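Local coordinates for orotidine 5'-phosphate decarboxylase (Methanocaldococcus jannaschii, PDB 4LUI), which probably catalyses the decarboxylation of orotidine 5'-monophosphate to UMP, the final step of de novo UMP synthesis, working as a homodimer, at residues K38-V43 / K69-K74; P55-L58 / E63-K66; E152-L157 / A179-I184; D197-L202 / D206-G211; R212-S217 / K225-M230. All blocks are in the same frame, centred on the assembly; numbering follows the deposited sequence.

Contact 1 of 5, residues K38-V43 / K69-K74; sequences KIVEDV and KKLCNK
Val40 meets Leu71 and Cys72 where two helices on the outside of the TIM barrel lie next to each other. Residues 38-43 form the C-terminal end of helix 33-43, while 69-74 take in the last part of helix 63-72 and the turn that leads to strand 75-82. The backbones come closest at Glu41 and Cys72, whose CA atoms are 6.5 Å apart.

Apolar packing carries most of the contact. With its CG1 anti to the backbone N (chi1 170°), Val40 pushes that methyl into the gap between the helices, where it reaches Cys72 CB at 3.6 Å. The same CG1 is also 4.2 Å from Leu71 CD2, so one branch of the valine serves both neighbours. Beneath this layer Val40 and Cys72 both rest on Ile50 of strand 49-53, which joins the helix pair to the barrel wall.

Toward solvent the packing becomes mixed. The chain of Glu41 bends at chi2 and crosses the leucine side chain at about a right angle, bringing Glu41 OE1 to 3.8 Å from Leu71 CG, a polar atom against a hydrocarbon one.

Between the two segments the contact is made by packing; within 69-74 a side-chain bond braces the turn. Asn73, with a positive phi of 57°, is the first residue to leave helical geometry. Lys74 NZ bonds to the carbonyls of Lys44 and Val47, while its backbone N donates to the cysteine: Lys74 N lies 3.4 Å from Cys72 SG, with an N-H...S angle of 155°.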
# COMPACT_ATOMS: atom_id res chain seq x y z
N LYS B 38 5.22 23.31 7.11
CA LYS B 38 5.68 24.59 6.60
C LYS B 38 5.20 24.80 5.17
O LYS B 38 4.70 25.86 4.81
CB LYS B 38 7.21 24.68 6.64
CG LYS B 38 7.72 26.01 6.10
CD LYS B 38 9.25 26.05 5.97
CE LYS B 38 9.94 26.10 7.33
NZ LYS B 38 9.50 27.27 8.15
N ILE B 39 5.33 23.76 4.36
CA ILE B 39 4.96 23.85 2.95
C ILE B 39 3.46 24.04 2.79
O ILE B 39 3.02 24.89 2.00
CB ILE B 39 5.41 22.62 2.19
CG1 ILE B 39 6.95 22.59 2.12
CG2 ILE B 39 4.80 22.60 0.79
CD1 ILE B 39 7.51 21.22 1.79
N VAL B 40 2.68 23.26 3.52
CA VAL B 40 1.22 23.38 3.46
C VAL B 40 0.75 24.81 3.76
O VAL B 40 -0.05 25.38 3.01
CB VAL B 40 0.52 22.39 4.42
CG1 VAL B 40 -0.97 22.71 4.52
CG2 VAL B 40 0.71 20.96 3.93
N GLU B 41 1.26 25.39 4.85
CA GLU B 41 0.91 26.75 5.21
C GLU B 41 1.27 27.72 4.09
O GLU B 41 0.54 28.68 3.81
CB GLU B 41 1.61 27.16 6.51
CG GLU B 41 1.48 28.64 6.87
CD GLU B 41 0.13 28.98 7.46
OE1 GLU B 41 -0.70 28.06 7.65
OE2 GLU B 41 -0.11 30.18 7.75
N ASP B 42 2.39 27.46 3.43
CA ASP B 42 2.93 28.37 2.43
C ASP B 42 2.15 28.32 1.11
O ASP B 42 1.98 29.36 0.45
CB ASP B 42 4.42 28.07 2.18
CG ASP B 42 5.23 29.32 1.85
OD1 ASP B 42 4.92 30.39 2.41
OD2 ASP B 42 6.18 29.22 1.04
N VAL B 43 1.65 27.13 0.74
CA VAL B 43 1.02 26.94 -0.57
C VAL B 43 -0.51 26.91 -0.57
O VAL B 43 -1.13 26.83 -1.63
CB VAL B 43 1.50 25.65 -1.26
CG1 VAL B 43 3.03 25.58 -1.24
CG2 VAL B 43 0.89 24.43 -0.58
N LYS B 69 -4.94 19.21 8.09
CA LYS B 69 -6.33 19.68 8.02
C LYS B 69 -6.63 20.87 8.93
O LYS B 69 -7.48 21.70 8.61
CB LYS B 69 -7.31 18.54 8.29
CG LYS B 69 -7.45 17.56 7.14
CD LYS B 69 -8.09 18.22 5.93
CE LYS B 69 -9.57 18.48 6.14
NZ LYS B 69 -10.26 18.82 4.86
N LYS B 70 -5.94 20.98 10.06
CA LYS B 70 -6.12 22.15 10.91
C LYS B 70 -5.61 23.40 10.19
O LYS B 70 -5.91 24.52 10.60
CB LYS B 70 -5.38 22.00 12.25
CG LYS B 70 -5.96 20.98 13.23
CD LYS B 70 -5.16 21.00 14.54
CE LYS B 70 -5.50 19.81 15.44
NZ LYS B 70 -4.46 19.57 16.49
N LEU B 71 -4.87 23.19 9.11
CA LEU B 71 -4.03 24.24 8.52
C LEU B 71 -4.53 24.88 7.23
O LEU B 71 -4.49 26.10 7.10
CB LEU B 71 -2.62 23.69 8.29
CG LEU B 71 -1.43 24.50 8.82
CD1 LEU B 71 -1.55 24.68 10.33
CD2 LEU B 71 -0.13 23.81 8.46
N CYS B 72 -4.98 24.08 6.26
CA CYS B 72 -5.17 24.61 4.91
C CYS B 72 -6.61 24.67 4.41
O CYS B 72 -6.90 25.37 3.43
CB CYS B 72 -4.33 23.83 3.90
SG CYS B 72 -4.90 22.16 3.57
N ASN B 73 -7.51 23.93 5.06
CA ASN B 73 -8.91 23.86 4.67
C ASN B 73 -9.13 23.39 3.23
O ASN B 73 -10.14 23.70 2.60
CB ASN B 73 -9.62 25.20 4.90
CG ASN B 73 -11.09 25.03 5.19
OD1 ASN B 73 -11.53 23.95 5.59
ND2 ASN B 73 -11.86 26.09 4.98
N LYS B 74 -8.16 22.64 2.70
CA LYS B 74 -8.27 22.08 1.36
C LYS B 74 -8.32 20.55 1.46
O LYS B 74 -8.00 19.96 2.50
CB LYS B 74 -7.10 22.52 0.48
CG LYS B 74 -6.96 24.04 0.29
CD LYS B 74 -8.02 24.60 -0.66
CE LYS B 74 -7.96 26.13 -0.74
NZ LYS B 74 -6.87 26.63 -1.62

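Contact 2 of 5, residues P55-L58 / E63-K66; sequences PLVL and EIIK
Leu56 makes the first touch, with its CD2 methyl lying 4.5 Å from Ile64 CG1. This is a loose approach, made near the end of the leucine side chain. The two short segments belong to consecutive helices, 54-60 and 63-72, with a short link between them.

Val57 follows and does most of the work. Its CA is 6.6 Å from that of Ile64, the nearest backbone approach of the pair. The CG2 branch of Val57 is the one that faces the second helix. It sits 4.0 Å from Ile64 CG2 and 4.2 Å from Ile65 CG1, so a single methyl rests against two successive isoleucines. Ile64 is turned with CG1 anti to its backbone N (chi1 -170°), which sends CG1 toward Leu56 and leaves CG2 for Val57; that CG2 also comes within 4.2 Å of Val57 CA. All four side chains are buried, and the contact is entirely hydrocarbon.

Leu58 points away from 63-66; it packs on Val57 of the second subunit, to which its backbone also hydrogen-bonds, and Val57 in turn packs on Leu58 of that subunit.

On the outside of the barrel the pair packs between helix 33-43 and strand 75-82: Val57 and Ile65 lie on Phe80, a predicted substrate-binding residue, and Val76 of the strand, while Leu56 and Ile64 lean on the helix through Ala36 and Leu37.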
# COMPACT_ATOMS: atom_id res chain seq x y z
N PRO B 55 5.37 7.28 3.17
CA PRO B 55 6.64 7.68 3.79
C PRO B 55 6.49 8.81 4.80
O PRO B 55 7.11 8.77 5.87
CB PRO B 55 7.50 8.08 2.59
CG PRO B 55 6.93 7.22 1.45
CD PRO B 55 5.45 7.23 1.70
N LEU B 56 5.65 9.79 4.48
CA LEU B 56 5.40 10.87 5.43
C LEU B 56 4.58 10.37 6.62
O LEU B 56 4.94 10.61 7.78
CB LEU B 56 4.67 12.02 4.75
CG LEU B 56 4.23 13.17 5.66
CD1 LEU B 56 5.42 13.83 6.34
CD2 LEU B 56 3.44 14.19 4.86
N VAL B 57 3.50 9.67 6.33
CA VAL B 57 2.55 9.29 7.38
C VAL B 57 3.09 8.21 8.34
O VAL B 57 2.78 8.23 9.53
CB VAL B 57 1.19 8.88 6.76
CG1 VAL B 57 0.23 8.41 7.84
CG2 VAL B 57 0.60 10.06 6.01
N LEU B 58 3.91 7.30 7.83
CA LEU B 58 4.44 6.20 8.66
C LEU B 58 5.26 6.59 9.87
O LEU B 58 5.29 5.87 10.87
CB LEU B 58 5.26 5.25 7.80
CG LEU B 58 4.41 4.14 7.21
CD1 LEU B 58 5.24 3.30 6.25
CD2 LEU B 58 3.83 3.29 8.34
N GLU B 63 -1.82 11.42 12.71
CA GLU B 63 -1.86 12.74 13.33
C GLU B 63 -1.46 13.83 12.33
O GLU B 63 -2.02 14.92 12.35
CB GLU B 63 -0.98 12.82 14.59
CG GLU B 63 0.53 12.67 14.36
CD GLU B 63 1.22 13.98 13.98
OE1 GLU B 63 2.35 13.93 13.45
OE2 GLU B 63 0.62 15.05 14.22
N ILE B 64 -0.53 13.52 11.43
CA ILE B 64 -0.05 14.52 10.47
C ILE B 64 -1.15 14.92 9.49
O ILE B 64 -1.21 16.07 9.06
CB ILE B 64 1.26 14.06 9.74
CG1 ILE B 64 1.86 15.20 8.92
CG2 ILE B 64 1.00 12.86 8.83
CD1 ILE B 64 2.14 16.46 9.73
N ILE B 65 -2.02 13.98 9.13
CA ILE B 65 -3.15 14.29 8.26
C ILE B 65 -4.12 15.25 8.96
O ILE B 65 -4.59 16.22 8.37
CB ILE B 65 -3.89 13.01 7.85
CG1 ILE B 65 -2.92 12.03 7.19
CG2 ILE B 65 -5.07 13.35 6.92
CD1 ILE B 65 -3.56 10.72 6.78
N LYS B 66 -4.39 14.96 10.23
CA LYS B 66 -5.20 15.83 11.09
C LYS B 66 -4.63 17.24 11.13
O LYS B 66 -5.36 18.22 10.99
CB LYS B 66 -5.29 15.26 12.51
CG LYS B 66 -6.06 16.14 13.51
CD LYS B 66 -6.19 15.49 14.90
CE LYS B 66 -4.85 15.40 15.63
NZ LYS B 66 -5.00 15.02 17.08

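Contact 3 of 5, residues E152-L157 / A179-I184; sequences EMAKKL and AELPVI
Lys155 and Ala179 bring the two backbones to their nearest approach, with CA atoms 5.1 Å apart. Residues 152-157 are the last turns of helix 147-157. The second segment starts at the end of helix 169-179, leaves helical geometry at Glu180, where phi is positive (55°), and passes through Leu181 and Pro182 into strand 183-186. Only the front part of it, Ala179 to Leu181, touches the helix.

At Ala179 the backbone does the touching, since its CB points away, onto Ile162 of strand 161-163. Its carbonyl oxygen lies alongside the aliphatic part of Lys155: Ala179 O is 3.5 Å from Lys155 CB and 3.7 Å from both CG and CD. The lysine is extended through chi2 and then bends at chi3 (60°), and its ammonium group hydrogen-bonds to the carbonyl of Ile178, the residue before Ala179. The hydrocarbon chain and the charged end thus both follow the end of the neighbouring helix. Glu180 carries the opposite charge, but Lys155 NZ and Glu180 OE2 stay 5.1 Å apart.

Leu181 fills the other half of the contact with one branch. Its CD1 methyl presses on the helix backbone, 3.5 Å from Ala154 O, and also reaches Ala154 CB at 3.9 Å. Ala154 itself rests on Ile162 and on Met130 of strand 127-131.

A helix packed against the end of the next one, where that chain turns into its parallel strand, is part of the repeating beta-alpha pattern of a TIM barrel, here well away from the predicted substrate site.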
# COMPACT_ATOMS: atom_id res chain seq x y z
N GLU B 152 -12.57 0.35 -16.84
CA GLU B 152 -13.94 -0.15 -16.95
C GLU B 152 -14.47 -0.50 -15.56
O GLU B 152 -15.65 -0.26 -15.27
CB GLU B 152 -14.04 -1.37 -17.88
CG GLU B 152 -13.73 -1.06 -19.33
CD GLU B 152 -13.35 -2.30 -20.13
OE1 GLU B 152 -13.64 -3.43 -19.68
OE2 GLU B 152 -12.75 -2.13 -21.22
N MET B 153 -13.63 -1.06 -14.70
CA MET B 153 -14.10 -1.40 -13.36
C MET B 153 -14.33 -0.14 -12.52
O MET B 153 -15.27 -0.09 -11.72
CB MET B 153 -13.15 -2.36 -12.66
CG MET B 153 -13.72 -2.92 -11.38
SD MET B 153 -12.61 -4.09 -10.59
CE MET B 153 -11.06 -3.20 -10.70
N ALA B 154 -13.49 0.87 -12.71
CA ALA B 154 -13.68 2.14 -12.03
C ALA B 154 -15.04 2.74 -12.40
O ALA B 154 -15.77 3.24 -11.53
CB ALA B 154 -12.56 3.11 -12.39
N LYS B 155 -15.39 2.66 -13.68
CA LYS B 155 -16.69 3.16 -14.14
C LYS B 155 -17.85 2.35 -13.54
O LYS B 155 -18.84 2.92 -13.09
CB LYS B 155 -16.76 3.15 -15.66
CG LYS B 155 -18.13 3.54 -16.22
CD LYS B 155 -18.08 3.81 -17.72
CE LYS B 155 -17.62 2.60 -18.50
NZ LYS B 155 -17.34 2.92 -19.94
N LYS B 156 -17.71 1.03 -13.56
CA LYS B 156 -18.75 0.13 -13.03
C LYS B 156 -19.03 0.39 -11.55
O LYS B 156 -20.19 0.50 -11.14
CB LYS B 156 -18.33 -1.33 -13.23
CG LYS B 156 -19.30 -2.34 -12.63
CD LYS B 156 -18.74 -3.75 -12.72
CE LYS B 156 -19.70 -4.74 -12.07
NZ LYS B 156 -19.19 -6.14 -12.10
N LEU B 157 -17.96 0.50 -10.77
CA LEU B 157 -18.08 0.70 -9.33
C LEU B 157 -18.39 2.14 -8.93
O LEU B 157 -18.71 2.41 -7.77
CB LEU B 157 -16.80 0.26 -8.62
CG LEU B 157 -16.43 -1.22 -8.77
CD1 LEU B 157 -15.11 -1.52 -8.05
CD2 LEU B 157 -17.55 -2.12 -8.25
N ALA B 179 -13.30 5.52 -18.79
CA ALA B 179 -13.74 5.68 -17.40
C ALA B 179 -14.90 6.67 -17.24
O ALA B 179 -15.82 6.43 -16.46
CB ALA B 179 -12.57 6.07 -16.51
N GLU B 180 -14.86 7.77 -17.99
CA GLU B 180 -15.83 8.86 -17.85
C GLU B 180 -15.90 9.37 -16.40
O GLU B 180 -16.96 9.74 -15.90
CB GLU B 180 -17.22 8.45 -18.37
CG GLU B 180 -17.21 8.00 -19.82
CD GLU B 180 -18.60 7.73 -20.37
OE1 GLU B 180 -19.56 7.67 -19.57
OE2 GLU B 180 -18.74 7.58 -21.60
N LEU B 181 -14.75 9.37 -15.74
CA LEU B 181 -14.62 9.82 -14.37
C LEU B 181 -13.51 10.86 -14.31
O LEU B 181 -12.66 10.91 -15.20
CB LEU B 181 -14.21 8.64 -13.47
CG LEU B 181 -15.30 7.60 -13.26
CD1 LEU B 181 -14.72 6.35 -12.63
CD2 LEU B 181 -16.41 8.17 -12.39
N PRO B 182 -13.51 11.69 -13.25
CA PRO B 182 -12.36 12.57 -13.02
C PRO B 182 -11.04 11.79 -12.98
O PRO B 182 -10.98 10.67 -12.47
CB PRO B 182 -12.65 13.16 -11.64
CG PRO B 182 -14.15 13.20 -11.58
CD PRO B 182 -14.57 11.91 -12.25
N VAL B 183 -9.99 12.40 -13.53
CA VAL B 183 -8.67 11.81 -13.57
C VAL B 183 -7.73 12.70 -12.79
O VAL B 183 -7.83 13.93 -12.84
CB VAL B 183 -8.16 11.69 -15.02
CG1 VAL B 183 -6.81 10.99 -15.05
CG2 VAL B 183 -9.15 10.90 -15.85
N ILE B 184 -6.83 12.05 -12.06
CA ILE B 184 -5.74 12.68 -11.33
C ILE B 184 -4.45 12.23 -12.03
O ILE B 184 -4.16 11.03 -12.09
CB ILE B 184 -5.74 12.21 -9.88
CG1 ILE B 184 -7.05 12.65 -9.20
CG2 ILE B 184 -4.55 12.76 -9.13
CD1 ILE B 184 -7.39 11.84 -7.94

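Contact 4 of 5, residues D197-L202 / D206-G211; sequences DILNIL and DYVIVG
Leu202 splits its two methyls between Asp206 and Val208, straddling the start of strand 207-210. CD1 goes to the valine and meets Val208 CG1 at 3.5 Å. CD2 goes to the aspartate, 3.4 Å from Asp206 OD2 and 3.8 Å from Asp206 CG. The leucine side chain and both its partners cross obliquely. Val208 offers only CG1 here, which its first torsion (chi1 -72°) places anti to the carbonyl carbon; the same methyl is touched more loosely by Leu199 CD2 at 4.4 Å.

Asp206 reaches back over the short connection between the segments, and its OD2 arrives 3.2 Å from Leu202 CA. Though buried against hydrocarbon, the carboxylate is well supplied with partners. OD2 accepts from the backbone N of Asp203 and forms a salt bridge with Lys176 of helix 169-179, while OD1 takes the backbone N of Val183 on the neighbouring strand. Such surroundings would probably favour the charged form and hold the group in a fixed rotation.

On the loop side, Leu202 N and Ile201 N both bond to Ile198 O, curling residues 198-202 into a compact turn that presents Leu199 and Leu202 to the strand.

This is the entry to the eighth strand of the TIM barrel, where a looping connection stands in for a regular helix. The strand ends at Val210; Gly211, next, takes the N-cap of helix 212-215 and is a predicted substrate-binding residue, consistent with the family's active site at the C-terminal ends of the strands.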
# COMPACT_ATOMS: atom_id res chain seq x y z
N ASP B 197 -0.31 19.53 -24.42
CA ASP B 197 -1.46 18.87 -25.01
C ASP B 197 -2.26 17.98 -24.06
O ASP B 197 -2.90 17.01 -24.49
CB ASP B 197 -1.04 18.08 -26.26
CG ASP B 197 -0.39 18.97 -27.31
OD1 ASP B 197 -0.93 20.07 -27.58
OD2 ASP B 197 0.67 18.59 -27.84
N ILE B 198 -2.25 18.30 -22.76
CA ILE B 198 -3.14 17.61 -21.83
C ILE B 198 -4.20 18.52 -21.22
O ILE B 198 -5.27 18.06 -20.86
CB ILE B 198 -2.41 16.85 -20.71
CG1 ILE B 198 -1.68 17.81 -19.76
CG2 ILE B 198 -1.45 15.83 -21.32
CD1 ILE B 198 -1.22 17.12 -18.49
N LEU B 199 -3.91 19.81 -21.10
CA LEU B 199 -4.86 20.74 -20.48
C LEU B 199 -6.15 20.87 -21.27
O LEU B 199 -7.20 21.18 -20.71
CB LEU B 199 -4.22 22.11 -20.25
CG LEU B 199 -3.05 22.13 -19.26
CD1 LEU B 199 -2.62 23.56 -18.96
CD2 LEU B 199 -3.40 21.39 -17.98
N ASN B 200 -6.09 20.64 -22.58
CA ASN B 200 -7.30 20.69 -23.41
C ASN B 200 -8.13 19.41 -23.30
O ASN B 200 -9.28 19.36 -23.75
CB ASN B 200 -6.94 20.98 -24.87
CG ASN B 200 -5.77 20.15 -25.36
OD1 ASN B 200 -5.67 18.97 -25.06
ND2 ASN B 200 -4.87 20.79 -26.10
N ILE B 201 -7.53 18.38 -22.69
CA ILE B 201 -8.18 17.10 -22.45
C ILE B 201 -8.88 17.12 -21.10
O ILE B 201 -9.91 16.49 -20.91
CB ILE B 201 -7.14 15.96 -22.44
CG1 ILE B 201 -6.43 15.87 -23.80
CG2 ILE B 201 -7.78 14.61 -22.09
CD1 ILE B 201 -5.46 14.71 -23.91
N LEU B 202 -8.32 17.88 -20.17
CA LEU B 202 -8.80 17.90 -18.79
C LEU B 202 -9.83 19.00 -18.56
O LEU B 202 -9.93 19.95 -19.34
CB LEU B 202 -7.62 18.07 -17.84
CG LEU B 202 -6.52 17.01 -17.98
CD1 LEU B 202 -5.29 17.39 -17.16
CD2 LEU B 202 -7.02 15.63 -17.57
N ASP B 206 -11.05 17.42 -13.12
CA ASP B 206 -9.79 16.67 -13.08
C ASP B 206 -8.77 17.38 -12.18
O ASP B 206 -8.96 18.53 -11.79
CB ASP B 206 -9.22 16.53 -14.50
CG ASP B 206 -10.15 15.77 -15.43
OD1 ASP B 206 -10.76 14.77 -14.98
OD2 ASP B 206 -10.28 16.17 -16.60
N TYR B 207 -7.69 16.67 -11.85
CA TYR B 207 -6.59 17.25 -11.09
C TYR B 207 -5.28 17.01 -11.82
O TYR B 207 -5.07 15.93 -12.39
CB TYR B 207 -6.44 16.57 -9.72
CG TYR B 207 -7.62 16.61 -8.78
CD1 TYR B 207 -8.75 15.81 -9.00
CD2 TYR B 207 -7.58 17.40 -7.63
CE1 TYR B 207 -9.81 15.83 -8.11
CE2 TYR B 207 -8.65 17.41 -6.73
CZ TYR B 207 -9.76 16.62 -6.98
OH TYR B 207 -10.82 16.63 -6.11
N VAL B 208 -4.40 18.00 -11.79
CA VAL B 208 -3.02 17.76 -12.19
C VAL B 208 -2.14 17.78 -10.95
O VAL B 208 -2.33 18.59 -10.04
CB VAL B 208 -2.49 18.78 -13.24
CG1 VAL B 208 -3.13 18.54 -14.60
CG2 VAL B 208 -2.72 20.22 -12.76
N ILE B 209 -1.19 16.86 -10.92
CA ILE B 209 -0.29 16.72 -9.77
C ILE B 209 1.03 17.41 -10.05
O ILE B 209 1.62 17.25 -11.12
CB ILE B 209 0.04 15.25 -9.50
CG1 ILE B 209 -1.23 14.42 -9.28
CG2 ILE B 209 0.96 15.12 -8.29
CD1 ILE B 209 -0.93 12.93 -9.26
N VAL B 210 1.51 18.17 -9.07
CA VAL B 210 2.87 18.70 -9.08
C VAL B 210 3.48 18.33 -7.74
O VAL B 210 2.81 18.41 -6.71
CB VAL B 210 2.89 20.22 -9.28
CG1 VAL B 210 4.31 20.78 -9.21
CG2 VAL B 210 2.24 20.59 -10.63
N GLY B 211 4.74 17.91 -7.76
CA GLY B 211 5.40 17.45 -6.55
C GLY B 211 6.68 18.21 -6.25
O GLY B 211 6.65 19.34 -5.74

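Contact 5 of 5, residues R212-S217 / K225-M230; sequences RAIYQS and KKYKEM
Tyr227 reaches across from helix 220-230 to Ala213 and Ile214 on the short helix 212-215, the pair that follows the eighth strand of the TIM barrel.

The contact itself is packing around one ring. Ala213 CB approaches the outer end of the tyrosine obliquely, 3.2 Å from Tyr227 OH and 3.7 Å from Tyr227 CE2. Further back along the ring, Ile214 CG1 is 3.8 Å from Tyr227 CD2; the two side chains run past one another in opposite directions. That branch gets there because CG1 is anti to the carbonyl carbon (chi1 -65°). From its own helix, Lys226 lays CE over one face of the ring, offset toward the rim.

The hydroxyl has a polar partner as well: Tyr227 OH is hydrogen-bonded to the carbonyl of Gly192, and the ring packs on Val188. Both belong to the loop 186-196 predicted to bind substrate, and Arg212, at the start of the first segment, is a further predicted substrate-binding residue. The tyrosine thus links helix 220-230 to the rim of the probable active site.

Each segment also has polar bonds of its own. Lys225 NZ and Glu229 OE1 form a salt bridge of 2.8 Å one helical turn apart. In the first segment, the CA of Arg212 sits 3.4 Å above the centre of the Tyr215 ring, and its guanidinium holds Gln216 side-on through two nitrogens. Both bonds end on Gln216 OE1: Arg212 NE is 3.0 Å away but 43° out of the carbonyl plane, whereas Arg212 NH2, at 3.3 Å, lies in that plane on a lone pair.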
# COMPACT_ATOMS: atom_id res chain seq x y z
N ARG B 212 7.81 17.59 -6.59
CA ARG B 212 9.12 18.09 -6.18
C ARG B 212 9.43 19.51 -6.63
O ARG B 212 10.17 20.22 -5.95
CB ARG B 212 10.25 17.14 -6.62
CG ARG B 212 10.26 16.82 -8.10
CD ARG B 212 11.37 15.84 -8.46
NE ARG B 212 12.69 16.40 -8.15
CZ ARG B 212 13.83 15.98 -8.68
NH1 ARG B 212 13.84 14.97 -9.54
NH2 ARG B 212 14.97 16.56 -8.34
N ALA B 213 8.87 19.94 -7.76
CA ALA B 213 9.14 21.28 -8.27
C ALA B 213 8.60 22.34 -7.31
O ALA B 213 9.07 23.47 -7.30
CB ALA B 213 8.56 21.45 -9.68
N ILE B 214 7.62 21.95 -6.49
CA ILE B 214 7.16 22.83 -5.42
C ILE B 214 7.87 22.53 -4.10
O ILE B 214 8.51 23.43 -3.52
CB ILE B 214 5.63 22.71 -5.24
CG1 ILE B 214 4.91 23.23 -6.49
CG2 ILE B 214 5.18 23.46 -3.99
CD1 ILE B 214 3.39 22.97 -6.48
N TYR B 215 7.78 21.29 -3.62
CA TYR B 215 8.29 21.00 -2.27
C TYR B 215 9.80 21.08 -2.09
O TYR B 215 10.27 21.21 -0.96
CB TYR B 215 7.71 19.69 -1.69
CG TYR B 215 8.11 18.38 -2.34
CD1 TYR B 215 9.42 17.89 -2.26
CD2 TYR B 215 7.16 17.58 -2.97
CE1 TYR B 215 9.77 16.67 -2.84
CE2 TYR B 215 7.50 16.35 -3.54
CZ TYR B 215 8.80 15.91 -3.47
OH TYR B 215 9.16 14.70 -4.03
N GLN B 216 10.57 21.00 -3.17
CA GLN B 216 12.03 21.15 -3.06
C GLN B 216 12.53 22.60 -3.11
O GLN B 216 13.72 22.85 -2.98
CB GLN B 216 12.74 20.31 -4.13
CG GLN B 216 12.60 18.82 -3.90
CD GLN B 216 13.28 17.99 -4.98
OE1 GLN B 216 13.52 18.46 -6.10
NE2 GLN B 216 13.60 16.75 -4.64
N SER B 217 11.61 23.54 -3.30
CA SER B 217 11.95 24.96 -3.35
C SER B 217 12.04 25.56 -1.95
O SER B 217 11.37 25.09 -1.02
CB SER B 217 10.88 25.72 -4.15
OG SER B 217 11.13 27.13 -4.17
N LYS B 225 2.10 29.12 -6.93
CA LYS B 225 1.48 30.19 -7.71
C LYS B 225 1.77 30.01 -9.19
O LYS B 225 0.87 30.12 -10.03
CB LYS B 225 2.01 31.55 -7.25
CG LYS B 225 1.48 32.74 -8.05
CD LYS B 225 2.05 34.05 -7.52
CE LYS B 225 1.38 35.26 -8.16
NZ LYS B 225 1.78 35.43 -9.59
N LYS B 226 3.02 29.73 -9.52
CA LYS B 226 3.43 29.52 -10.91
C LYS B 226 2.69 28.35 -11.56
O LYS B 226 2.19 28.46 -12.68
CB LYS B 226 4.94 29.29 -11.01
CG LYS B 226 5.40 28.87 -12.39
CD LYS B 226 6.91 28.65 -12.42
CE LYS B 226 7.30 27.40 -11.64
NZ LYS B 226 8.78 27.31 -11.45
N TYR B 227 2.62 27.23 -10.86
CA TYR B 227 1.98 26.04 -11.42
C TYR B 227 0.46 26.19 -11.49
O TYR B 227 -0.18 25.65 -12.40
CB TYR B 227 2.41 24.78 -10.67
CG TYR B 227 3.83 24.41 -11.03
CD1 TYR B 227 4.14 23.99 -12.32
CD2 TYR B 227 4.86 24.50 -10.11
CE1 TYR B 227 5.45 23.67 -12.67
CE2 TYR B 227 6.16 24.17 -10.45
CZ TYR B 227 6.44 23.75 -11.73
OH TYR B 227 7.75 23.44 -12.08
N LYS B 228 -0.12 26.95 -10.57
CA LYS B 228 -1.55 27.24 -10.64
C LYS B 228 -1.85 28.10 -11.87
O LYS B 228 -2.82 27.86 -12.60
CB LYS B 228 -2.00 27.93 -9.35
CG LYS B 228 -3.48 28.31 -9.30
CD LYS B 228 -4.36 27.07 -9.17
CE LYS B 228 -5.73 27.42 -8.60
NZ LYS B 228 -6.66 26.25 -8.63
N GLU B 229 -1.02 29.10 -12.10
CA GLU B 229 -1.22 30.01 -13.23
C GLU B 229 -0.93 29.33 -14.58
O GLU B 229 -1.45 29.73 -15.62
CB GLU B 229 -0.41 31.29 -13.04
CG GLU B 229 -0.98 32.15 -11.91
CD GLU B 229 -0.12 33.36 -11.57
OE1 GLU B 229 -0.50 34.12 -10.66
OE2 GLU B 229 0.93 33.55 -12.22
N MET B 230 -0.11 28.27 -14.53
CA MET B 230 0.20 27.46 -15.70
C MET B 230 -1.08 26.85 -16.28
O MET B 230 -1.18 26.62 -17.49
CB MET B 230 1.17 26.35 -15.30
CG MET B 230 1.63 25.44 -16.44
SD MET B 230 2.64 24.08 -15.83
CE MET B 230 1.38 23.03 -15.08

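From the N terminus, contact 1 opens on helix 33-43 and closes at the end of helix 63-72. Contact 2 falls within that span, joining helix 54-60 to the beginning of the same helix 63-72. The remaining three follow in series, and none cross. Contact 3, on the far side of the barrel, closes the span through strand 161-163 and helix 169-179. Contact 4 closes a short loop before strand 207-210, and meets contact 3 through the pairing of strands 183-186 and 207-210. Contact 5 closes the short link between helices 212-215 and 220-230 and packs against contact 4. Its Tyr215 and Ile214 touch Ile39 and Val43 of contact 1, bringing the last helices back to the first.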